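Local coordinates for RagA protein (Porphyromonas gingivalis, PDB 6SLN), which probably serves as the TonB-dependent outer-membrane channel through which nutrients, most likely peptides, are taken up into the periplasm, at residues A[96-101]-A[611-616]; A[596-601]-A[673-678]; A[957-962]-A[986-991]. One frame throughout, in Å; residues are numbered along the deposited sequence.

Contact 1 of 3, residues A[96-101]-A[611-616]; sequences STVSGS and GGMFDI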
ATOM      1  N   SER A  96      -5.730 -34.085  27.369  1.00123.99           N
ATOM      2  CA  SER A  96      -6.429 -35.282  26.913  1.00121.50           C
ATOM      3  C   SER A  96      -7.662 -35.540  27.767  1.00110.54           C
ATOM      4  O   SER A  96      -8.264 -34.601  28.302  1.00113.93           O
ATOM      5  CB  SER A  96      -5.497 -36.499  26.962  1.00126.20           C
ATOM      6  OG  SER A  96      -4.161 -36.144  26.639  1.00126.75           O
ATOM      7  N   THR A  97      -8.031 -36.812  27.902  1.00 96.22           N
ATOM      8  CA  THR A  97      -8.988 -37.255  28.905  1.00 86.16           C
ATOM      9  C   THR A  97      -9.033 -38.778  28.917  1.00 74.99           C
ATOM     10  O   THR A  97      -8.749 -39.437  27.911  1.00 71.71           O
ATOM     11  CB  THR A  97     -10.387 -36.668  28.667  1.00 89.92           C
ATOM     12  OG1 THR A  97     -11.148 -36.739  29.882  1.00 85.19           O
ATOM     13  CG2 THR A  97     -11.105 -37.415  27.575  1.00 96.66           C
ATOM     14  N   VAL A  98      -9.413 -39.317  30.076  1.00 71.38           N
ATOM     15  CA  VAL A  98      -9.334 -40.751  30.331  1.00 72.50           C
ATOM     16  C   VAL A  98     -10.272 -41.538  29.416  1.00 71.32           C
ATOM     17  O   VAL A  98      -9.975 -42.680  29.044  1.00 67.79           O
ATOM     18  CB  VAL A  98      -9.639 -41.010  31.823  1.00 77.60           C
ATOM     19  CG1 VAL A  98      -9.086 -42.363  32.266  1.00 78.45           C
ATOM     20  CG2 VAL A  98      -9.112 -39.855  32.704  1.00 74.67           C
ATOM     21  N   SER A  99     -11.415 -40.950  29.049  1.00 75.60           N
ATOM     22  CA  SER A  99     -12.425 -41.592  28.216  1.00 77.21           C
ATOM     23  C   SER A  99     -12.263 -41.280  26.739  1.00 80.58           C
ATOM     24  O   SER A  99     -12.994 -41.846  25.919  1.00 84.25           O
ATOM     25  CB  SER A  99     -13.830 -41.141  28.634  1.00 76.23           C
ATOM     26  OG  SER A  99     -13.929 -40.946  30.029  1.00 78.78           O
ATOM     27  N   GLY A 100     -11.350 -40.382  26.383  1.00 74.37           N
ATOM     28  CA  GLY A 100     -11.350 -39.824  25.049  1.00 66.54           C
ATOM     29  C   GLY A 100     -10.653 -40.719  24.041  1.00 66.17           C
ATOM     30  O   GLY A 100      -9.684 -41.410  24.353  1.00 70.25           O
ATOM     31  N   SER A 101     -11.178 -40.704  22.817  1.00 62.93           N
ATOM     32  CA  SER A 101     -10.510 -41.266  21.647  1.00 63.08           C
ATOM     33  C   SER A 101      -9.334 -40.355  21.319  1.00 68.74           C
ATOM     34  O   SER A 101      -9.502 -39.309  20.684  1.00 75.62           O
ATOM     35  CB  SER A 101     -11.489 -41.368  20.476  1.00 60.15           C
ATOM     36  OG  SER A 101     -11.126 -42.370  19.534  1.00 64.70           O
ATOM     37  N   GLY A 611     -18.325 -38.748  29.653  1.00 59.62           N
ATOM     38  CA  GLY A 611     -17.419 -39.801  29.262  1.00 64.47           C
ATOM     39  C   GLY A 611     -17.230 -40.807  30.384  1.00 67.43           C
ATOM     40  O   GLY A 611     -17.427 -40.509  31.562  1.00 72.08           O
ATOM     41  N   GLY A 612     -16.854 -42.016  29.983  1.00 64.61           N
ATOM     42  CA  GLY A 612     -16.578 -43.079  30.926  1.00 61.95           C
ATOM     43  C   GLY A 612     -15.452 -43.967  30.449  1.00 68.54           C
ATOM     44  O   GLY A 612     -15.388 -44.313  29.267  1.00 76.92           O
ATOM     45  N   MET A 613     -14.538 -44.312  31.353  1.00 69.04           N
ATOM     46  CA  MET A 613     -13.503 -45.307  31.097  1.00 70.82           C
ATOM     47  C   MET A 613     -13.559 -46.343  32.211  1.00 73.72           C
ATOM     48  O   MET A 613     -13.362 -46.004  33.384  1.00 70.54           O
ATOM     49  CB  MET A 613     -12.111 -44.666  31.024  1.00 68.45           C
ATOM     50  CG  MET A 613     -10.982 -45.644  30.671  1.00 69.85           C
ATOM     51  SD  MET A 613     -10.389 -46.704  32.030  1.00 73.77           S
ATOM     52  CE  MET A 613      -8.866 -45.864  32.457  1.00 71.59           C
ATOM     53  N   PHE A 614     -13.801 -47.602  31.847  1.00 77.99           N
ATOM     54  CA  PHE A 614     -13.924 -48.701  32.800  1.00 75.26           C
ATOM     55  C   PHE A 614     -12.768 -49.663  32.585  1.00 72.42           C
ATOM     56  O   PHE A 614     -12.619 -50.221  31.493  1.00 81.73           O
ATOM     57  CB  PHE A 614     -15.259 -49.421  32.630  1.00 77.94           C
ATOM     58  CG  PHE A 614     -16.428 -48.491  32.518  1.00 85.81           C
ATOM     59  CD1 PHE A 614     -17.113 -48.080  33.651  1.00 85.98           C
ATOM     60  CD2 PHE A 614     -16.837 -48.015  31.280  1.00 89.37           C
ATOM     61  CE1 PHE A 614     -18.183 -47.226  33.553  1.00 85.71           C
ATOM     62  CE2 PHE A 614     -17.908 -47.155  31.173  1.00 89.54           C
ATOM     63  CZ  PHE A 614     -18.584 -46.760  32.313  1.00 88.75           C
ATOM     64  N   ASP A 615     -11.962 -49.867  33.620  1.00 64.13           N
ATOM     65  CA  ASP A 615     -10.728 -50.638  33.483  1.00 72.62           C
ATOM     66  C   ASP A 615     -11.009 -52.109  33.762  1.00 86.02           C
ATOM     67  O   ASP A 615     -10.988 -52.552  34.913  1.00 95.41           O
ATOM     68  CB  ASP A 615      -9.647 -50.100  34.407  1.00 77.72           C
ATOM     69  CG  ASP A 615      -8.270 -50.513  33.962  1.00 87.71           C
ATOM     70  OD1 ASP A 615      -8.068 -51.722  33.704  1.00 90.52           O
ATOM     71  OD2 ASP A 615      -7.396 -49.626  33.840  1.00 91.76           O
ATOM     72  N   ILE A 616     -11.231 -52.878  32.699  1.00 86.73           N
ATOM     73  CA  ILE A 616     -11.677 -54.252  32.878  1.00 85.98           C
ATOM     74  C   ILE A 616     -10.537 -55.155  33.339  1.00 94.02           C
ATOM     75  O   ILE A 616     -10.772 -56.122  34.074  1.00101.68           O
ATOM     76  CB  ILE A 616     -12.330 -54.735  31.572  1.00 82.96           C
ATOM     77  CG1 ILE A 616     -13.667 -54.013  31.376  1.00 79.74           C
ATOM     78  CG2 ILE A 616     -12.524 -56.238  31.567  1.00 84.53           C
ATOM     79  CD1 ILE A 616     -14.192 -54.031  29.960  1.00 79.19           C
TER

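Contact 2 of 3, residues A[596-601]-A[673-678]; sequences SRFGSN and PDLSWE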
ATOM      1  N   SER A 596     -18.323 -13.881  17.124  1.00 47.98           N
ATOM      2  CA  SER A 596     -18.592 -12.705  16.302  1.00 46.32           C
ATOM      3  C   SER A 596     -19.308 -13.044  15.001  1.00 46.26           C
ATOM      4  O   SER A 596     -19.942 -12.161  14.405  1.00 41.76           O
ATOM      5  CB  SER A 596     -17.274 -12.004  15.978  1.00 44.22           C
ATOM      6  OG  SER A 596     -16.283 -12.933  15.557  1.00 43.54           O
ATOM      7  N   ARG A 597     -19.194 -14.297  14.542  1.00 47.51           N
ATOM      8  CA  ARG A 597     -19.684 -14.743  13.243  1.00 45.48           C
ATOM      9  C   ARG A 597     -21.202 -14.909  13.208  1.00 49.00           C
ATOM     10  O   ARG A 597     -21.761 -15.168  12.138  1.00 48.99           O
ATOM     11  CB  ARG A 597     -18.974 -16.055  12.873  1.00 38.42           C
ATOM     12  CG  ARG A 597     -17.422 -15.923  12.827  1.00 41.16           C
ATOM     13  CD  ARG A 597     -16.769 -17.029  11.986  1.00 35.06           C
ATOM     14  NE  ARG A 597     -15.469 -16.705  11.395  1.00 38.14           N
ATOM     15  CZ  ARG A 597     -14.368 -17.447  11.530  1.00 44.92           C
ATOM     16  NH1 ARG A 597     -14.385 -18.554  12.258  1.00 49.24           N
ATOM     17  NH2 ARG A 597     -13.242 -17.088  10.930  1.00 43.35           N
ATOM     18  N   PHE A 598     -21.874 -14.769  14.344  1.00 48.38           N
ATOM     19  CA  PHE A 598     -23.330 -14.740  14.421  1.00 50.48           C
ATOM     20  C   PHE A 598     -23.776 -13.459  15.118  1.00 47.61           C
ATOM     21  O   PHE A 598     -23.037 -12.895  15.927  1.00 48.36           O
ATOM     22  CB  PHE A 598     -23.852 -15.976  15.162  1.00 47.99           C
ATOM     23  CG  PHE A 598     -23.159 -17.250  14.747  1.00 52.31           C
ATOM     24  CD1 PHE A 598     -23.224 -17.689  13.432  1.00 50.70           C
ATOM     25  CD2 PHE A 598     -22.429 -17.994  15.657  1.00 54.24           C
ATOM     26  CE1 PHE A 598     -22.586 -18.844  13.042  1.00 47.30           C
ATOM     27  CE2 PHE A 598     -21.791 -19.155  15.267  1.00 44.26           C
ATOM     28  CZ  PHE A 598     -21.871 -19.578  13.959  1.00 44.72           C
ATOM     29  N   GLY A 599     -24.984 -12.990  14.792  1.00 42.34           N
ATOM     30  CA  GLY A 599     -25.520 -11.793  15.427  1.00 41.76           C
ATOM     31  C   GLY A 599     -25.789 -11.949  16.927  1.00 46.91           C
ATOM     32  O   GLY A 599     -25.808 -13.048  17.481  1.00 41.22           O
ATOM     33  N   SER A 600     -26.039 -10.803  17.579  1.00 61.81           N
ATOM     34  CA  SER A 600     -26.172 -10.737  19.041  1.00 65.86           C
ATOM     35  C   SER A 600     -27.131 -11.791  19.586  1.00 60.53           C
ATOM     36  O   SER A 600     -26.795 -12.542  20.511  1.00 54.24           O
ATOM     37  CB  SER A 600     -26.652  -9.345  19.466  1.00 71.98           C
ATOM     38  OG  SER A 600     -26.104  -8.323  18.652  1.00 79.60           O
ATOM     39  N   ASN A 601     -28.329 -11.868  19.022  1.00 61.44           N
ATOM     40  CA  ASN A 601     -29.347 -12.740  19.590  1.00 62.38           C
ATOM     41  C   ASN A 601     -29.173 -14.198  19.205  1.00 54.94           C
ATOM     42  O   ASN A 601     -30.029 -15.008  19.560  1.00 54.57           O
ATOM     43  CB  ASN A 601     -30.743 -12.240  19.206  1.00 72.49           C
ATOM     44  CG  ASN A 601     -31.163 -10.997  20.021  1.00 85.46           C
ATOM     45  OD1 ASN A 601     -30.614 -10.731  21.095  1.00 87.23           O
ATOM     46  ND2 ASN A 601     -32.129 -10.237  19.507  1.00 90.54           N
ATOM     47  N   PRO A 673     -30.666 -13.361   9.514  1.00 46.03           N
ATOM     48  CA  PRO A 673     -30.548 -12.917  10.914  1.00 43.46           C
ATOM     49  C   PRO A 673     -30.420 -14.046  11.917  1.00 51.45           C
ATOM     50  O   PRO A 673     -29.828 -13.834  12.984  1.00 60.03           O
ATOM     51  CB  PRO A 673     -31.834 -12.120  11.139  1.00 33.94           C
ATOM     52  CG  PRO A 673     -32.280 -11.708   9.781  1.00 33.89           C
ATOM     53  CD  PRO A 673     -31.884 -12.844   8.875  1.00 42.29           C
ATOM     54  N   ASP A 674     -30.909 -15.245  11.609  1.00 51.86           N
ATOM     55  CA  ASP A 674     -30.878 -16.326  12.578  1.00 55.49           C
ATOM     56  C   ASP A 674     -29.690 -17.273  12.404  1.00 49.52           C
ATOM     57  O   ASP A 674     -29.661 -18.330  13.046  1.00 48.05           O
ATOM     58  CB  ASP A 674     -32.201 -17.087  12.533  1.00 66.68           C
ATOM     59  CG  ASP A 674     -33.351 -16.265  13.108  1.00 74.02           C
ATOM     60  OD1 ASP A 674     -33.277 -15.858  14.292  1.00 70.65           O
ATOM     61  OD2 ASP A 674     -34.315 -16.005  12.364  1.00 80.56           O
ATOM     62  N   LEU A 675     -28.700 -16.910  11.585  1.00 38.83           N
ATOM     63  CA  LEU A 675     -27.458 -17.667  11.528  1.00 40.35           C
ATOM     64  C   LEU A 675     -26.931 -17.945  12.928  1.00 42.95           C
ATOM     65  O   LEU A 675     -26.782 -17.027  13.731  1.00 50.80           O
ATOM     66  CB  LEU A 675     -26.411 -16.895  10.735  1.00 44.70           C
ATOM     67  CG  LEU A 675     -25.310 -17.770  10.122  1.00 45.92           C
ATOM     68  CD1 LEU A 675     -25.907 -18.889   9.253  1.00 49.08           C
ATOM     69  CD2 LEU A 675     -24.383 -16.922   9.306  1.00 31.97           C
ATOM     70  N   SER A 676     -26.636 -19.211  13.211  1.00 39.07           N
ATOM     71  CA  SER A 676     -26.064 -19.586  14.497  1.00 36.51           C
ATOM     72  C   SER A 676     -25.112 -20.764  14.295  1.00 46.06           C
ATOM     73  O   SER A 676     -24.835 -21.191  13.165  1.00 43.87           O
ATOM     74  CB  SER A 676     -27.177 -19.889  15.507  1.00 47.85           C
ATOM     75  OG  SER A 676     -26.691 -19.975  16.845  1.00 52.61           O
ATOM     76  N   TRP A 677     -24.583 -21.266  15.408  1.00 47.21           N
ATOM     77  CA  TRP A 677     -23.694 -22.418  15.384  1.00 45.00           C
ATOM     78  C   TRP A 677     -24.316 -23.593  14.649  1.00 54.15           C
ATOM     79  O   TRP A 677     -25.524 -23.838  14.740  1.00 54.64           O
ATOM     80  CB  TRP A 677     -23.380 -22.864  16.801  1.00 41.48           C
ATOM     81  CG  TRP A 677     -22.557 -21.921  17.524  1.00 43.05           C
ATOM     82  CD1 TRP A 677     -22.965 -20.762  18.105  1.00 43.14           C
ATOM     83  CD2 TRP A 677     -21.156 -22.035  17.774  1.00 44.55           C
ATOM     84  NE1 TRP A 677     -21.904 -20.143  18.709  1.00 48.77           N
ATOM     85  CE2 TRP A 677     -20.777 -20.900  18.518  1.00 49.67           C
ATOM     86  CE3 TRP A 677     -20.189 -22.988  17.454  1.00 34.89           C
ATOM     87  CZ2 TRP A 677     -19.463 -20.683  18.934  1.00 49.29           C
ATOM     88  CZ3 TRP A 677     -18.892 -22.779  17.876  1.00 50.40           C
ATOM     89  CH2 TRP A 677     -18.538 -21.636  18.605  1.00 51.77           C
ATOM     90  N   GLU A 678     -23.469 -24.330  13.927  1.00 55.47           N
ATOM     91  CA  GLU A 678     -23.777 -25.702  13.545  1.00 47.51           C
ATOM     92  C   GLU A 678     -23.464 -26.600  14.736  1.00 45.04           C
ATOM     93  O   GLU A 678     -22.405 -26.476  15.357  1.00 50.47           O
ATOM     94  CB  GLU A 678     -22.969 -26.097  12.309  1.00 38.89           C
ATOM     95  CG  GLU A 678     -22.867 -27.581  12.009  1.00 37.63           C
ATOM     96  CD  GLU A 678     -22.005 -27.860  10.761  1.00 47.69           C
ATOM     97  OE1 GLU A 678     -22.463 -27.462   9.656  1.00 43.13           O
ATOM     98  OE2 GLU A 678     -20.887 -28.458  10.885  1.00 35.93           O
TER
HETATM   99  O   HOH W   1     -26.812 -14.187  13.450  1.00 30.67           O

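Contact 3 of 3, residues A[957-962]-A[986-991]; sequences MARNLL and SKQYVA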
ATOM      1  N   MET A 957      16.849 -41.275   2.465  1.00 58.38           N
ATOM      2  CA  MET A 957      15.409 -41.159   2.621  1.00 56.78           C
ATOM      3  C   MET A 957      14.718 -40.935   1.281  1.00 55.77           C
ATOM      4  O   MET A 957      15.239 -40.242   0.404  1.00 57.74           O
ATOM      5  CB  MET A 957      15.062 -40.019   3.582  1.00 57.35           C
ATOM      6  CG  MET A 957      13.666 -40.131   4.110  1.00 70.35           C
ATOM      7  SD  MET A 957      13.058 -38.538   4.542  1.00 75.19           S
ATOM      8  CE  MET A 957      13.143 -37.783   2.947  1.00 76.92           C
ATOM      9  N   ALA A 958      13.531 -41.524   1.138  1.00 56.87           N
ATOM     10  CA  ALA A 958      12.651 -41.284   0.002  1.00 58.05           C
ATOM     11  C   ALA A 958      11.243 -40.960   0.496  1.00 60.02           C
ATOM     12  O   ALA A 958      10.764 -41.557   1.470  1.00 62.31           O
ATOM     13  CB  ALA A 958      12.615 -42.506  -0.929  1.00 57.95           C
ATOM     14  N   ARG A 959      10.578 -40.011  -0.162  1.00 57.66           N
ATOM     15  CA  ARG A 959       9.175 -39.702   0.112  1.00 53.95           C
ATOM     16  C   ARG A 959       8.363 -39.960  -1.147  1.00 56.02           C
ATOM     17  O   ARG A 959       8.760 -39.529  -2.238  1.00 52.33           O
ATOM     18  CB  ARG A 959       8.955 -38.248   0.571  1.00 40.63           C
ATOM     19  CG  ARG A 959       7.468 -37.944   0.904  1.00 45.10           C
ATOM     20  CD  ARG A 959       7.182 -36.465   1.295  1.00 44.22           C
ATOM     21  NE  ARG A 959       6.719 -35.709   0.140  1.00 46.99           N
ATOM     22  CZ  ARG A 959       5.466 -35.325  -0.046  1.00 49.57           C
ATOM     23  NH1 ARG A 959       4.569 -35.617   0.872  1.00 60.03           N
ATOM     24  NH2 ARG A 959       5.109 -34.653  -1.143  1.00 45.56           N
ATOM     25  N   ASN A 960       7.223 -40.651  -0.983  1.00 50.95           N
ATOM     26  CA  ASN A 960       6.356 -41.058  -2.099  1.00 47.45           C
ATOM     27  C   ASN A 960       7.120 -41.877  -3.143  1.00 49.32           C
ATOM     28  O   ASN A 960       6.909 -41.732  -4.349  1.00 49.55           O
ATOM     29  CB  ASN A 960       5.683 -39.850  -2.751  1.00 50.58           C
ATOM     30  CG  ASN A 960       4.617 -39.225  -1.873  1.00 48.56           C
ATOM     31  OD1 ASN A 960       4.147 -39.837  -0.912  1.00 50.13           O
ATOM     32  ND2 ASN A 960       4.231 -37.995  -2.202  1.00 43.62           N
ATOM     33  N   LEU A 961       8.013 -42.749  -2.667  1.00 52.88           N
ATOM     34  CA  LEU A 961       8.814 -43.592  -3.551  1.00 55.49           C
ATOM     35  C   LEU A 961       7.956 -44.401  -4.523  1.00 61.63           C
ATOM     36  O   LEU A 961       8.336 -44.578  -5.687  1.00 55.80           O
ATOM     37  CB  LEU A 961       9.676 -44.529  -2.707  1.00 56.86           C
ATOM     38  CG  LEU A 961      10.667 -45.448  -3.400  1.00 61.06           C
ATOM     39  CD1 LEU A 961      11.583 -44.653  -4.320  1.00 67.35           C
ATOM     40  CD2 LEU A 961      11.473 -46.183  -2.346  1.00 59.53           C
ATOM     41  N   LEU A 962       6.806 -44.913  -4.066  1.00 64.03           N
ATOM     42  CA  LEU A 962       5.921 -45.702  -4.914  1.00 66.74           C
ATOM     43  C   LEU A 962       4.466 -45.356  -4.650  1.00 69.12           C
ATOM     44  O   LEU A 962       4.055 -45.186  -3.499  1.00 66.65           O
ATOM     45  CB  LEU A 962       6.079 -47.219  -4.700  1.00 64.77           C
ATOM     46  CG  LEU A 962       7.447 -47.898  -4.669  1.00 70.37           C
ATOM     47  CD1 LEU A 962       7.364 -49.173  -3.842  1.00 65.72           C
ATOM     48  CD2 LEU A 962       7.981 -48.189  -6.080  1.00 72.11           C
ATOM     49  N   SER A 986       5.037 -34.856  -5.302  1.00 53.86           N
ATOM     50  CA  SER A 986       6.400 -35.087  -5.739  1.00 41.81           C
ATOM     51  C   SER A 986       6.974 -36.316  -5.058  1.00 43.96           C
ATOM     52  O   SER A 986       6.446 -36.816  -4.060  1.00 50.50           O
ATOM     53  CB  SER A 986       7.271 -33.872  -5.445  1.00 41.55           C
ATOM     54  OG  SER A 986       7.057 -33.441  -4.116  1.00 50.78           O
ATOM     55  N   LYS A 987       8.065 -36.799  -5.635  1.00 52.02           N
ATOM     56  CA  LYS A 987       8.842 -37.923  -5.131  1.00 50.44           C
ATOM     57  C   LYS A 987      10.203 -37.365  -4.753  1.00 52.95           C
ATOM     58  O   LYS A 987      10.860 -36.723  -5.583  1.00 61.80           O
ATOM     59  CB  LYS A 987       8.952 -39.008  -6.208  1.00 59.41           C
ATOM     60  CG  LYS A 987       9.870 -40.176  -5.911  1.00 69.51           C
ATOM     61  CD  LYS A 987       9.771 -41.222  -7.018  1.00 80.07           C
ATOM     62  CE  LYS A 987      10.201 -40.661  -8.373  1.00 85.62           C
ATOM     63  NZ  LYS A 987      11.431 -41.323  -8.899  1.00 88.86           N
ATOM     64  N   GLN A 988      10.614 -37.568  -3.508  1.00 48.33           N
ATOM     65  CA  GLN A 988      11.867 -37.009  -3.021  1.00 51.38           C
ATOM     66  C   GLN A 988      12.881 -38.092  -2.683  1.00 49.58           C
ATOM     67  O   GLN A 988      12.541 -39.126  -2.099  1.00 45.15           O
ATOM     68  CB  GLN A 988      11.649 -36.135  -1.790  1.00 54.44           C
ATOM     69  CG  GLN A 988      11.121 -34.756  -2.100  1.00 58.10           C
ATOM     70  CD  GLN A 988       9.691 -34.622  -1.681  1.00 67.99           C
ATOM     71  OE1 GLN A 988       9.353 -34.844  -0.523  1.00 70.50           O
ATOM     72  NE2 GLN A 988       8.827 -34.290  -2.628  1.00 73.85           N
ATOM     73  N   TYR A 989      14.127 -37.834  -3.055  1.00 54.04           N
ATOM     74  CA  TYR A 989      15.286 -38.542  -2.531  1.00 55.20           C
ATOM     75  C   TYR A 989      16.103 -37.547  -1.727  1.00 54.49           C
ATOM     76  O   TYR A 989      16.490 -36.492  -2.247  1.00 53.10           O
ATOM     77  CB  TYR A 989      16.149 -39.131  -3.643  1.00 55.28           C
ATOM     78  CG  TYR A 989      15.400 -39.956  -4.640  1.00 55.71           C
ATOM     79  CD1 TYR A 989      14.844 -39.367  -5.767  1.00 60.85           C
ATOM     80  CD2 TYR A 989      15.260 -41.321  -4.469  1.00 51.95           C
ATOM     81  CE1 TYR A 989      14.159 -40.113  -6.698  1.00 60.55           C
ATOM     82  CE2 TYR A 989      14.573 -42.078  -5.396  1.00 62.66           C
ATOM     83  CZ  TYR A 989      14.025 -41.463  -6.510  1.00 62.22           C
ATOM     84  OH  TYR A 989      13.329 -42.197  -7.442  1.00 68.79           O
ATOM     85  N   VAL A 990      16.371 -37.878  -0.476  1.00 48.28           N
ATOM     86  CA  VAL A 990      17.176 -37.028   0.382  1.00 49.11           C
ATOM     87  C   VAL A 990      18.248 -37.880   1.037  1.00 56.96           C
ATOM     88  O   VAL A 990      18.007 -39.031   1.424  1.00 59.94           O
ATOM     89  CB  VAL A 990      16.308 -36.307   1.439  1.00 49.16           C
ATOM     90  CG1 VAL A 990      17.128 -35.268   2.205  1.00 43.62           C
ATOM     91  CG2 VAL A 990      15.122 -35.620   0.759  1.00 55.11           C
ATOM     92  N   ALA A 991      19.446 -37.330   1.112  1.00 53.95           N
ATOM     93  CA  ALA A 991      20.467 -37.844   2.000  1.00 53.43           C
ATOM     94  C   ALA A 991      20.610 -36.842   3.139  1.00 51.56           C
ATOM     95  O   ALA A 991      20.397 -35.639   2.950  1.00 49.01           O
ATOM     96  CB  ALA A 991      21.790 -38.055   1.253  1.00 43.24           C
TER

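Contact 1 of 3, residues A[96-101]-A[611-616]
The apolar part of this contact is Val98 against Met613. CG1 of Val98 lies 3.5 Å from CE of Met613, and the two side chains cross at about a right angle, the terminal methyl making the closest approach. Nearer the backbone, CB and CG of Met613 each stand 3.5 Å from the backbone O of Val98. With CG anti to the backbone N (chi1 -176°) the stem leaves the strand toward the turn, and bends at its next two torsions bring CE round to the valine. Tyr585, on the adjacent strand 584-595, touches both side chains and so extends the apolar patch. In fold terms, residues 96-101 belong to the plug and 611-614 to the end of a barrel strand, so this is a piece of the plug-to-wall interface of a TonB-dependent receptor. The plug side is a type I beta turn from Thr97 to Gly100, closed by Gly100 N on Thr97 O at 3.2 Å. Its corner residue Ser99 points at the strand and packs on bare backbone: CB of Ser99 is 3.4 Å from N of Gly612, and Gly611, on the side facing Ser99, has no side chain to intervene. Polar contact is indirect. OG of Ser99 comes near N of Gly612 at an angle too poor for a hydrogen bond; it is bonded instead to OD2 of Asp587, the carboxylate oxygen that also binds OG1 of Thr97. Asp587 is itself tied to Gly611 by backbone hydrogen bonding.

Contact 2 of 3, residues A[596-601]-A[673-678]
A single water is gripped from both loops: N of Gly599 donates to it at 2.6 Å, while it donates to O of Leu675 at 2.9 Å and to O of Pro673 at 3.1 Å. It thus serves a backbone N-H on one side and two carbonyls on the other. Beside this bridge the Phe598 ring is laid against the chain of 673-678. One face of it is covered by C of Ser676 and N of Trp677, both about 3.4 Å above the ring plane, so the Ser676-Trp677 peptide bond lies over the phenyl near its rim. CD1 of Phe598 meets CG of Leu675 at 3.9 Å, while at CE2 the ring turns an edge to the Trp677 indole: CE2 of Phe598 lies 3.5 Å from CD1 of Trp677, over the indole face. The centroid of the five-membered ring is 4.7 Å from that of the phenyl, with planes at 53°, a tilted edge-to-face pair. A first torsion of -43° sets CG of Phe598 beside its own backbone N and points the ring at Ser676. Both loops belong to the barrel: 596-601 lies between strands 584-595 and 604-614, and the loop holding 673-678 leads into strand 678-691. Trp677 NE1 is bonded to O of Arg603 and Ser676 OG to O of Asn602, just past the first segment. Between the segments themselves, cohesion comes from apolar packing round Phe598 and from the water, with the bonds to Asn602 and Arg603 adding to it.

Contact 3 of 3, residues A[957-962]-A[986-991]
Arg959 and Gln988 run side by side in the same direction across an antiparallel hydrogen-bonded pair. At the root of the arginine, CB lies 3.6 Å from OE1 of Gln988. CG, anti to the backbone N (chi1 -178°), also has that oxygen as its nearest neighbour across the pair, and CD comes to 3.3 Å from OE1 of Gln988. NE then donates to that same OE1 at 2.9 Å, with a bent N-H...O angle of 134°; the guanidinium and amide planes are only 16° apart, though the oxygen is tilted somewhat out of the guanidinium plane. Beyond CZ, NH2 reaches the neighbourhood of OG of Ser986, which sits at the guanidinium edge 3.8 Å away, while NH1 forms a salt bridge with Asp120 of the plug. ND2 of Asn960 lies over the centre of one guanidinium face and itself donates to O of Ser986 at 3.1 Å. Beneath these side chains the backbones pair from Met957 with Val990 to Arg959 with Gln988, N of Arg959 giving a 2.9 Å bond to O of Gln988. Further along the same face, CE of Met957 packs on CG2 of Val990 at 3.7 Å. This is the final hairpin of the barrel, whose last strand, 986-996, closes the cylinder against the first, 218-230. The glutamine oxygen holds the guanidinium at NE, so NH1 is probably presented to Asp120 with little freedom, an ionic tie between wall and plug.

How the contacts relate
From the N terminus, the plug turn at 96-101 meets the wall far along the chain, at 611-616, so contact 1 closes a loop of about 510 residues that takes in the plug and many wall strands. Contact 2 opens within that span, at 596-601, and closes past its end, at 673-678; the two therefore cross. It binds a loop between neighbouring strands to the one entering strand 678-691. Contact 3 follows in series, a short closure by the last hairpin. No two touch: the centres of contacts 1 and 2 are 34 Å apart, and contacts 2 and 3 lie on opposite sides of the chain's centre. Contacts 1 and 3 both reach the plug, from different parts of the wall, while contact 2 joins loops.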